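Local coordinates for solute Binding Protein, BlMnBP1 in complex with mannotrisoe (Bifidobacterium animalis subsp. lactis, PDB 6I5V), which binds beta-manno-oligosaccharides such as mannotriose, probably capturing them outside the cell for uptake by its ABC transporter, at residues Leu173-Val178 / Tyr238-Tyr243; Thr229-Val234 / Val399-Arg404; Lys392-Ile397 / Asp413-Lys418. All blocks are in the same frame, centred on the assembly; numbering follows the deposited sequence.

In the fold
The three contacts illustrate how one lobe of a two-lobed solute-binding protein is knitted together away from its sugar site. Interactions 1 and 2 have centres about 10 Å apart and are joined where Tyr238 N lies 2.9 Å from Ala233 O, a probable hydrogen bond, and where Thr239 packs on the end of helix 222-235. Interactions 2 and 3 share helix 392-403, their centres about 13 Å apart, with Leu230 packed on Ile394 and Ile397. Interactions 1 and 3, with centres about 19 Å apart, meet at Phe177 and Gln395. In these last two the side chains of Val178 and Lys393 each lie about 10 Å from a bound mannose unit.

Interaction 1: residues Leu173-Val178 / Tyr238-Tyr243; sequences LYTNFV and YTEEDY
An ST turn at Thr175, just beyond the edge strand 171-173 in this lobe of the periplasmic-binding-protein fold, meets the loop 238-243 through the carboxylate of Glu240. The two oxygens of that group divide the work: Glu240 OE1 accepts from Thr175 N at 2.9 Å, and Glu240 OE2 from Thr175 OG1 at 2.6 Å. Both donors come in on the syn side but well out of the carboxylate plane, by 25° for Thr175 N and somewhat more for the hydroxyl, and together they fix how the carboxylate is turned. Thr175 OG1 also accepts from Phe177 N at 2.9 Å, closing the turn; with chi1 at 65° the hydroxyl sits between its own backbone N and carbonyl carbon, within reach of both partners. Glu240 bends at chi2 and passes across the Tyr174 ring, its CB 3.9 Å from Tyr174 CD1, while the phenol oxygen is taken up by Asp247 N.

Toward the strand end the backbones meet directly. Leu173 N donates to Tyr238 O at 3.1 Å, and Leu173 O receives a CA-H...O contact from Thr239. Beside them the Leu173 and Thr239 side chains run alongside each other.

At the far end of the contact, Phe177 and Tyr243 form an edge-to-face pair, with planes 53° apart and the tyrosine supplying the edge. Val399 of helix 392-403 packs on both rings, so the aromatic pair joins the two loops to that helix. The approach is centred: Tyr243 CD1 stands over the middle of the Phe177 ring, 3.8 Å from Phe177 CE1.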
loop_
_atom_site.group_PDB
_atom_site.type_symbol
_atom_site.label_atom_id
_atom_site.label_comp_id
_atom_site.label_asym_id
_atom_site.label_seq_id
_atom_site.Cartn_x
_atom_site.Cartn_y
_atom_site.Cartn_z
ATOM N N LEU A 173 -12.116 4.302 15.569
ATOM C CA LEU A 173 -11.188 3.689 14.622
ATOM C C LEU A 173 -11.703 2.306 14.227
ATOM O O LEU A 173 -11.834 1.411 15.074
ATOM C CB LEU A 173 -9.779 3.604 15.215
ATOM C CG LEU A 173 -8.684 3.014 14.308
ATOM C CD1 LEU A 173 -7.359 3.659 14.613
ATOM C CD2 LEU A 173 -8.570 1.487 14.500
ATOM N N TYR A 174 -11.989 2.119 12.935
ATOM C CA TYR A 174 -12.572 0.870 12.409
ATOM C C TYR A 174 -11.441 0.004 11.858
ATOM O O TYR A 174 -10.711 0.456 10.981
ATOM C CB TYR A 174 -13.600 1.187 11.309
ATOM C CG TYR A 174 -14.521 0.045 10.866
ATOM C CD1 TYR A 174 -15.620 -0.345 11.638
ATOM C CD2 TYR A 174 -14.306 -0.613 9.670
ATOM C CE1 TYR A 174 -16.453 -1.379 11.235
ATOM C CE2 TYR A 174 -15.129 -1.635 9.257
ATOM C CZ TYR A 174 -16.198 -2.018 10.047
ATOM O OH TYR A 174 -16.997 -3.016 9.606
ATOM N N THR A 175 -11.269 -1.227 12.384
ATOM C CA THR A 175 -10.036 -1.956 12.086
ATOM C C THR A 175 -10.030 -2.567 10.677
ATOM O O THR A 175 -8.956 -2.810 10.122
ATOM C CB THR A 175 -9.809 -3.109 13.070
ATOM O OG1 THR A 175 -10.858 -4.088 12.902
ATOM C CG2 THR A 175 -9.726 -2.609 14.524
ATOM N N ASN A 176 -11.221 -2.841 10.124
ATOM C CA ASN A 176 -11.411 -3.722 8.959
ATOM C C ASN A 176 -10.689 -5.055 9.158
ATOM O O ASN A 176 -10.092 -5.603 8.237
ATOM C CB ASN A 176 -10.991 -3.016 7.664
ATOM C CG ASN A 176 -12.145 -2.269 7.025
ATOM O OD1 ASN A 176 -13.192 -2.853 6.722
ATOM N ND2 ASN A 176 -12.005 -0.981 6.905
ATOM N N PHE A 177 -10.739 -5.566 10.391
ATOM C CA PHE A 177 -10.088 -6.808 10.788
ATOM C C PHE A 177 -10.225 -7.954 9.764
ATOM O O PHE A 177 -9.218 -8.622 9.488
ATOM C CB PHE A 177 -10.628 -7.238 12.149
ATOM C CG PHE A 177 -10.158 -8.596 12.597
ATOM C CD1 PHE A 177 -10.819 -9.747 12.189
ATOM C CD2 PHE A 177 -9.067 -8.719 13.443
ATOM C CE1 PHE A 177 -10.376 -11.002 12.621
ATOM C CE2 PHE A 177 -8.622 -9.957 13.870
ATOM C CZ PHE A 177 -9.273 -11.099 13.465
ATOM N N VAL A 178 -11.417 -8.183 9.172
ATOM C CA VAL A 178 -11.570 -9.361 8.309
ATOM C C VAL A 178 -10.788 -9.229 6.999
ATOM O O VAL A 178 -10.477 -10.249 6.369
ATOM C CB VAL A 178 -13.034 -9.740 7.962
ATOM C CG1 VAL A 178 -13.934 -9.752 9.201
ATOM C CG2 VAL A 178 -13.618 -8.872 6.914
ATOM N N TYR A 238 -12.183 1.642 21.738
ATOM C CA TYR A 238 -12.331 2.661 20.702
ATOM C C TYR A 238 -12.471 2.088 19.282
ATOM O O TYR A 238 -12.466 2.850 18.302
ATOM C CB TYR A 238 -11.131 3.599 20.741
ATOM C CG TYR A 238 -10.887 4.250 22.097
ATOM C CD1 TYR A 238 -11.932 4.503 22.979
ATOM C CD2 TYR A 238 -9.614 4.604 22.495
ATOM C CE1 TYR A 238 -11.706 5.118 24.221
ATOM C CE2 TYR A 238 -9.382 5.212 23.708
ATOM C CZ TYR A 238 -10.437 5.462 24.572
ATOM O OH TYR A 238 -10.214 6.052 25.790
ATOM N N THR A 239 -12.568 0.786 19.128
ATOM C CA THR A 239 -12.772 0.224 17.789
ATOM C C THR A 239 -14.181 -0.353 17.713
ATOM O O THR A 239 -14.961 -0.217 18.663
ATOM C CB THR A 239 -11.685 -0.799 17.447
ATOM O OG1 THR A 239 -11.796 -1.974 18.255
ATOM C CG2 THR A 239 -10.363 -0.195 17.658
ATOM N N GLU A 240 -14.523 -0.961 16.564
ATOM C CA GLU A 240 -15.857 -1.556 16.402
ATOM C C GLU A 240 -16.163 -2.523 17.532
ATOM O O GLU A 240 -15.256 -3.042 18.186
ATOM C CB GLU A 240 -15.981 -2.283 15.050
ATOM C CG GLU A 240 -15.073 -3.486 14.874
ATOM C CD GLU A 240 -13.637 -3.102 14.537
ATOM O OE1 GLU A 240 -13.366 -1.914 14.189
ATOM O OE2 GLU A 240 -12.779 -3.992 14.614
ATOM N N GLU A 241 -17.440 -2.828 17.718
ATOM C CA GLU A 241 -17.838 -3.725 18.794
ATOM C C GLU A 241 -17.434 -5.158 18.496
ATOM O O GLU A 241 -17.030 -5.890 19.404
ATOM C CB GLU A 241 -19.350 -3.624 19.017
ATOM C CG GLU A 241 -19.910 -4.623 20.001
ATOM C CD GLU A 241 -20.171 -4.023 21.360
ATOM O OE1 GLU A 241 -19.319 -3.230 21.849
ATOM O OE2 GLU A 241 -21.247 -4.337 21.927
ATOM N N ASP A 242 -17.536 -5.573 17.235
ATOM C CA ASP A 242 -17.308 -6.964 16.833
ATOM C C ASP A 242 -16.289 -7.013 15.693
ATOM O O ASP A 242 -16.648 -6.885 14.521
ATOM C CB ASP A 242 -18.634 -7.616 16.415
ATOM C CG ASP A 242 -18.495 -9.095 16.144
ATOM O OD1 ASP A 242 -17.359 -9.607 16.243
ATOM O OD2 ASP A 242 -19.528 -9.751 15.844
ATOM N N TYR A 243 -15.021 -7.230 16.026
ATOM C CA TYR A 243 -13.995 -7.241 14.994
ATOM C C TYR A 243 -14.194 -8.394 14.002
ATOM O O TYR A 243 -13.864 -8.245 12.827
ATOM C CB TYR A 243 -12.601 -7.299 15.634
ATOM C CG TYR A 243 -12.254 -8.546 16.448
ATOM C CD1 TYR A 243 -11.925 -9.719 15.824
ATOM C CD2 TYR A 243 -12.173 -8.520 17.837
ATOM C CE1 TYR A 243 -11.588 -10.853 16.541
ATOM C CE2 TYR A 243 -11.835 -9.671 18.564
ATOM C CZ TYR A 243 -11.552 -10.835 17.876
ATOM O OH TYR A 243 -11.187 -12.012 18.496
#

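Interaction 2: residues Thr229-Val234 / Val399-Arg404; sequences TLYDAV and VDAANR. With ZN (zinc ion), chain F.
An alanine methyl seated on a tyrosine face is the centre of this helix-helix contact: Ala401 CB lies 3.6 Å from the centroid of the Tyr231 ring, 18° off its normal, a CH-pi contact. The helices, 222-235 and 392-403 of one lobe of the solute-binding fold, run roughly parallel, and the axes of their short segments come within 8.6 Å and cross at -35°. No hydrogen bond links the two segments.

The methyl is offset toward the rim of the ring, on the side of CD2 and CE2, each 3.5 Å from Ala401 CB. Tyr231 leaves its helix with CG anti to the backbone N (chi1 -176°), which carries the ring across to the second helix even though its CB does not point there. The hydroxyl OH bonds to Arg406 O, fixing the far end of the ring beyond helix 392-403, and Ile408 and Ile411 of helix 408-425 also pack against this side chain. With an alanine here, the Ala401 methyl would probably lose its aromatic surface and Arg406 O this donor.

One turn further along, Val234 faces the second helix and meets both alanines. Asp400 turns its carboxylate away from the contact toward a zinc ion: Asp400 OD1 binds the metal at 2.1 Å, and OD2, at a longer distance from it, also forms a salt bridge with Arg406. The valine completes the apolar seam through a single branch: Val234 CG1 reaches Ala401 CB at 3.9 Å and Ala402 CB at 3.8 Å.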
loop_
_atom_site.group_PDB
_atom_site.type_symbol
_atom_site.label_atom_id
_atom_site.label_comp_id
_atom_site.label_asym_id
_atom_site.label_seq_id
_atom_site.Cartn_x
_atom_site.Cartn_y
_atom_site.Cartn_z
ATOM N N THR A 229 -0.390 1.780 19.060
ATOM C CA THR A 229 -1.550 2.590 18.689
ATOM C C THR A 229 -2.743 1.685 18.393
ATOM O O THR A 229 -3.858 1.937 18.857
ATOM C CB THR A 229 -1.257 3.476 17.484
ATOM O OG1 THR A 229 -0.230 4.427 17.788
ATOM C CG2 THR A 229 -2.494 4.219 17.011
ATOM N N LEU A 230 -2.530 0.625 17.605
ATOM C CA LEU A 230 -3.633 -0.289 17.325
ATOM C C LEU A 230 -4.073 -1.005 18.593
ATOM O O LEU A 230 -5.266 -1.094 18.889
ATOM C CB LEU A 230 -3.225 -1.301 16.271
ATOM C CG LEU A 230 -4.223 -2.448 16.048
ATOM C CD1 LEU A 230 -5.524 -2.002 15.512
ATOM C CD2 LEU A 230 -3.608 -3.408 15.053
ATOM N N TYR A 231 -3.112 -1.540 19.341
ATOM C CA TYR A 231 -3.438 -2.290 20.537
ATOM C C TYR A 231 -4.297 -1.440 21.470
ATOM O O TYR A 231 -5.345 -1.886 21.932
ATOM C CB TYR A 231 -2.147 -2.758 21.220
ATOM C CG TYR A 231 -2.411 -3.619 22.426
ATOM C CD1 TYR A 231 -2.757 -3.049 23.632
ATOM C CD2 TYR A 231 -2.290 -4.975 22.390
ATOM C CE1 TYR A 231 -3.011 -3.822 24.731
ATOM C CE2 TYR A 231 -2.513 -5.756 23.505
ATOM C CZ TYR A 231 -2.888 -5.165 24.683
ATOM O OH TYR A 231 -3.155 -5.914 25.824
ATOM N N ASP A 232 -3.905 -0.180 21.684
ATOM C CA ASP A 232 -4.568 0.638 22.698
ATOM C C ASP A 232 -5.973 0.978 22.252
ATOM O O ASP A 232 -6.911 0.937 23.062
ATOM C CB ASP A 232 -3.796 1.926 22.961
ATOM C CG ASP A 232 -2.549 1.710 23.799
ATOM O OD1 ASP A 232 -2.443 0.647 24.420
ATOM O OD2 ASP A 232 -1.696 2.619 23.864
ATOM N N ALA A 233 -6.124 1.320 20.957
ATOM C CA ALA A 233 -7.440 1.587 20.391
ATOM C C ALA A 233 -8.392 0.423 20.652
ATOM O O ALA A 233 -9.517 0.622 21.131
ATOM C CB ALA A 233 -7.335 1.855 18.894
ATOM N N VAL A 234 -7.957 -0.811 20.358
ATOM C CA VAL A 234 -8.839 -1.961 20.575
ATOM C C VAL A 234 -9.104 -2.159 22.063
ATOM O O VAL A 234 -10.250 -2.398 22.487
ATOM C CB VAL A 234 -8.255 -3.246 19.938
ATOM C CG1 VAL A 234 -9.078 -4.511 20.388
ATOM C CG2 VAL A 234 -8.246 -3.111 18.465
ATOM N N VAL A 399 -6.913 -9.418 18.360
ATOM C CA VAL A 399 -7.581 -10.480 19.103
ATOM C C VAL A 399 -7.144 -10.467 20.556
ATOM O O VAL A 399 -7.970 -10.570 21.473
ATOM C CB VAL A 399 -7.297 -11.838 18.438
ATOM C CG1 VAL A 399 -7.659 -12.984 19.368
ATOM C CG2 VAL A 399 -8.071 -11.923 17.164
ATOM N N ASP A 400 -5.840 -10.314 20.785
ATOM C CA ASP A 400 -5.282 -10.399 22.120
ATOM C C ASP A 400 -5.452 -9.108 22.899
ATOM O O ASP A 400 -5.517 -9.137 24.138
ATOM C CB ASP A 400 -3.801 -10.775 22.013
ATOM C CG ASP A 400 -3.609 -12.205 21.642
ATOM O OD1 ASP A 400 -4.634 -12.931 21.654
ATOM O OD2 ASP A 400 -2.462 -12.590 21.332
ATOM N N ALA A 401 -5.480 -7.966 22.213
ATOM C CA ALA A 401 -5.886 -6.748 22.897
ATOM C C ALA A 401 -7.336 -6.848 23.327
ATOM O O ALA A 401 -7.711 -6.304 24.364
ATOM C CB ALA A 401 -5.695 -5.511 22.016
ATOM N N ALA A 402 -8.160 -7.540 22.555
ATOM C CA ALA A 402 -9.581 -7.556 22.866
ATOM C C ALA A 402 -9.907 -8.554 23.963
ATOM O O ALA A 402 -10.789 -8.286 24.786
ATOM C CB ALA A 402 -10.399 -7.862 21.620
ATOM N N ASN A 403 -9.196 -9.684 24.004
ATOM C CA ASN A 403 -9.391 -10.692 25.037
ATOM C C ASN A 403 -8.419 -10.507 26.185
ATOM O O ASN A 403 -8.456 -11.286 27.136
ATOM C CB ASN A 403 -9.265 -12.125 24.469
ATOM C CG ASN A 403 -7.843 -12.480 24.028
ATOM O OD1 ASN A 403 -6.865 -11.889 24.483
ATOM N ND2 ASN A 403 -7.729 -13.478 23.140
ATOM N N ARG A 404 -7.537 -9.509 26.089
ATOM C CA ARG A 404 -6.664 -9.065 27.181
ATOM C C ARG A 404 -5.695 -10.158 27.642
ATOM O O ARG A 404 -5.151 -10.083 28.750
ATOM C CB ARG A 404 -7.499 -8.521 28.374
ATOM C CG ARG A 404 -8.509 -7.432 27.963
ATOM C CD ARG A 404 -9.399 -6.911 29.106
ATOM N NE ARG A 404 -10.072 -8.024 29.769
ATOM C CZ ARG A 404 -9.695 -8.558 30.930
ATOM N NH1 ARG A 404 -8.656 -8.067 31.606
ATOM N NH2 ARG A 404 -10.380 -9.587 31.426
HETATM ZN ZN ZN F . -3.737 -14.865 21.347
HETATM O O HOH W 1 -3.684 -14.728 19.634
#

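Interaction 3: residues Lys392-Ile397 / Asp413-Lys418; sequences KKIQDI and DEWNQK. With ZN (zinc ion), chain D.
Lys393 lays its aliphatic chain over one face of the Trp415 indole, the tight part of a contact between nearly antiparallel helices; the axes of the short segments come no nearer than 12.8 Å. Lys393 CD stands 3.6 Å from the centroid of the Trp415 six-membered ring, a CH-pi contact. Lys393 CG lies between its backbone N and carbonyl carbon (chi1 62°), the chain then running extended over the ring; NZ forms a salt bridge with Asp187 and a hydrogen bond to Leu384 O. Ile394 CD1 meets the ring edge at CH2, and Ile397 CD1 reaches Trp415 CZ2 at 3.8 Å.

The other side is loose and watery. Asp396 OD2 and Glu414 OE1, like charges 4.3 Å apart, share a water that donates to both and accepts from Trp415 NE1 at 2.8 Å, in the indole plane. A second water bridges them, weakly to the glutamate, and binds a zinc ion held by Glu414 OE2 at 2.1 Å. Arg406 forms salt bridges with both acids, which, with the metal, probably eases their repulsion.

Trp415 spans the distance to helix 392-403, where Lys393 and both isoleucines receive it. Tyr227 of helix 222-235 and Phe212 make edge-to-face pairs with it, and that helix also packs on both isoleucines.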
loop_
_atom_site.group_PDB
_atom_site.type_symbol
_atom_site.label_atom_id
_atom_site.label_comp_id
_atom_site.label_asym_id
_atom_site.label_seq_id
_atom_site.Cartn_x
_atom_site.Cartn_y
_atom_site.Cartn_z
ATOM N N LYS A 392 -1.694 -11.326 9.233
ATOM C CA LYS A 392 -2.080 -12.265 10.275
ATOM C C LYS A 392 -1.568 -11.823 11.629
ATOM O O LYS A 392 -2.273 -11.945 12.630
ATOM C CB LYS A 392 -1.568 -13.666 9.959
ATOM C CG LYS A 392 -1.937 -14.182 8.591
ATOM C CD LYS A 392 -3.407 -14.334 8.379
ATOM C CE LYS A 392 -3.626 -15.431 7.307
ATOM N NZ LYS A 392 -4.475 -15.030 6.159
ATOM N N LYS A 393 -0.316 -11.347 11.687
ATOM C CA LYS A 393 0.236 -10.973 12.972
ATOM C C LYS A 393 -0.491 -9.763 13.516
ATOM O O LYS A 393 -0.681 -9.651 14.718
ATOM C CB LYS A 393 1.735 -10.697 12.857
ATOM C CG LYS A 393 2.066 -9.534 11.919
ATOM C CD LYS A 393 3.582 -9.217 11.960
ATOM C CE LYS A 393 3.945 -7.978 11.082
ATOM N NZ LYS A 393 3.670 -8.282 9.632
ATOM N N ILE A 394 -0.970 -8.889 12.636
ATOM C CA ILE A 394 -1.736 -7.737 13.080
ATOM C C ILE A 394 -3.122 -8.178 13.570
ATOM O O ILE A 394 -3.647 -7.657 14.573
ATOM C CB ILE A 394 -1.829 -6.711 11.934
ATOM C CG1 ILE A 394 -0.462 -6.411 11.270
ATOM C CG2 ILE A 394 -2.488 -5.450 12.391
ATOM C CD1 ILE A 394 0.574 -5.932 12.219
ATOM N N GLN A 395 -3.745 -9.150 12.882
ATOM C CA GLN A 395 -4.984 -9.730 13.399
ATOM C C GLN A 395 -4.756 -10.279 14.806
ATOM O O GLN A 395 -5.610 -10.141 15.692
ATOM C CB GLN A 395 -5.501 -10.816 12.441
ATOM C CG GLN A 395 -6.090 -10.224 11.203
ATOM C CD GLN A 395 -6.521 -11.245 10.135
ATOM O OE1 GLN A 395 -6.308 -12.454 10.267
ATOM N NE2 GLN A 395 -7.145 -10.737 9.069
ATOM N N ASP A 396 -3.556 -10.810 15.041
ATOM C CA ASP A 396 -3.203 -11.341 16.342
ATOM C C ASP A 396 -3.255 -10.242 17.399
ATOM O O ASP A 396 -3.677 -10.476 18.535
ATOM C CB ASP A 396 -1.799 -11.939 16.273
ATOM C CG ASP A 396 -1.607 -13.090 17.240
ATOM O OD1 ASP A 396 -2.655 -13.603 17.653
ATOM O OD2 ASP A 396 -0.438 -13.467 17.576
ATOM N N ILE A 397 -2.826 -9.033 17.028
ATOM C CA ILE A 397 -2.817 -7.921 17.961
ATOM C C ILE A 397 -4.246 -7.611 18.385
ATOM O O ILE A 397 -4.561 -7.519 19.580
ATOM C CB ILE A 397 -2.105 -6.705 17.334
ATOM C CG1 ILE A 397 -0.624 -6.985 17.150
ATOM C CG2 ILE A 397 -2.169 -5.478 18.284
ATOM C CD1 ILE A 397 0.156 -5.838 16.420
ATOM N N ASP A 413 7.607 -8.719 22.142
ATOM C CA ASP A 413 8.722 -9.569 22.518
ATOM C C ASP A 413 8.682 -10.896 21.772
ATOM O O ASP A 413 9.733 -11.451 21.442
ATOM C CB ASP A 413 8.734 -9.791 24.026
ATOM C CG ASP A 413 9.957 -10.601 24.492
ATOM O OD1 ASP A 413 11.104 -10.114 24.318
ATOM O OD2 ASP A 413 9.781 -11.730 25.022
ATOM N N GLU A 414 7.481 -11.423 21.507
ATOM C CA GLU A 414 7.375 -12.618 20.680
ATOM C C GLU A 414 7.944 -12.376 19.284
ATOM O O GLU A 414 8.693 -13.210 18.755
ATOM C CB GLU A 414 5.922 -13.082 20.579
ATOM C CG GLU A 414 5.796 -14.329 19.731
ATOM C CD GLU A 414 4.353 -14.712 19.416
ATOM O OE1 GLU A 414 3.491 -13.794 19.305
ATOM O OE2 GLU A 414 4.114 -15.933 19.259
ATOM N N TRP A 415 7.608 -11.235 18.678
ATOM C CA TRP A 415 8.118 -10.926 17.352
ATOM C C TRP A 415 9.635 -10.765 17.378
ATOM O O TRP A 415 10.330 -11.276 16.497
ATOM C CB TRP A 415 7.462 -9.658 16.809
ATOM C CG TRP A 415 5.972 -9.666 16.607
ATOM C CD1 TRP A 415 5.036 -10.552 17.120
ATOM C CD2 TRP A 415 5.246 -8.709 15.853
ATOM N NE1 TRP A 415 3.781 -10.182 16.707
ATOM C CE2 TRP A 415 3.883 -9.048 15.940
ATOM C CE3 TRP A 415 5.623 -7.575 15.115
ATOM C CZ2 TRP A 415 2.895 -8.294 15.317
ATOM C CZ3 TRP A 415 4.663 -6.865 14.470
ATOM C CH2 TRP A 415 3.303 -7.205 14.585
ATOM N N ASN A 416 10.154 -10.059 18.393
ATOM C CA ASN A 416 11.587 -9.827 18.496
ATOM C C ASN A 416 12.358 -11.129 18.596
ATOM O O ASN A 416 13.449 -11.273 18.018
ATOM C CB ASN A 416 11.874 -8.952 19.718
ATOM C CG ASN A 416 11.592 -7.483 19.471
ATOM O OD1 ASN A 416 11.687 -6.979 18.336
ATOM N ND2 ASN A 416 11.249 -6.782 20.534
ATOM N N GLN A 417 11.855 -12.069 19.376
ATOM C CA GLN A 417 12.577 -13.318 19.502
ATOM C C GLN A 417 12.725 -13.992 18.144
ATOM O O GLN A 417 13.791 -14.539 17.821
ATOM C CB GLN A 417 11.864 -14.218 20.500
ATOM C CG GLN A 417 12.152 -13.869 21.962
ATOM C CD GLN A 417 11.226 -14.592 22.947
ATOM O OE1 GLN A 417 11.367 -15.802 23.194
ATOM N NE2 GLN A 417 10.268 -13.845 23.518
ATOM N N LYS A 418 11.670 -13.948 17.327
ATOM C CA LYS A 418 11.723 -14.586 16.021
ATOM C C LYS A 418 12.561 -13.762 15.063
ATOM O O LYS A 418 13.303 -14.314 14.240
ATOM C CB LYS A 418 10.313 -14.793 15.468
ATOM C CG LYS A 418 9.568 -15.978 16.133
ATOM C CD LYS A 418 8.098 -15.975 15.780
ATOM C CE LYS A 418 7.344 -17.151 16.428
ATOM N NZ LYS A 418 5.995 -16.691 16.858
HETATM ZN ZN ZN D . 2.535 -15.880 17.831
HETATM O O HOH W 2 1.839 -12.025 17.665
HETATM O O HOH W 3 0.609 -15.368 18.752
#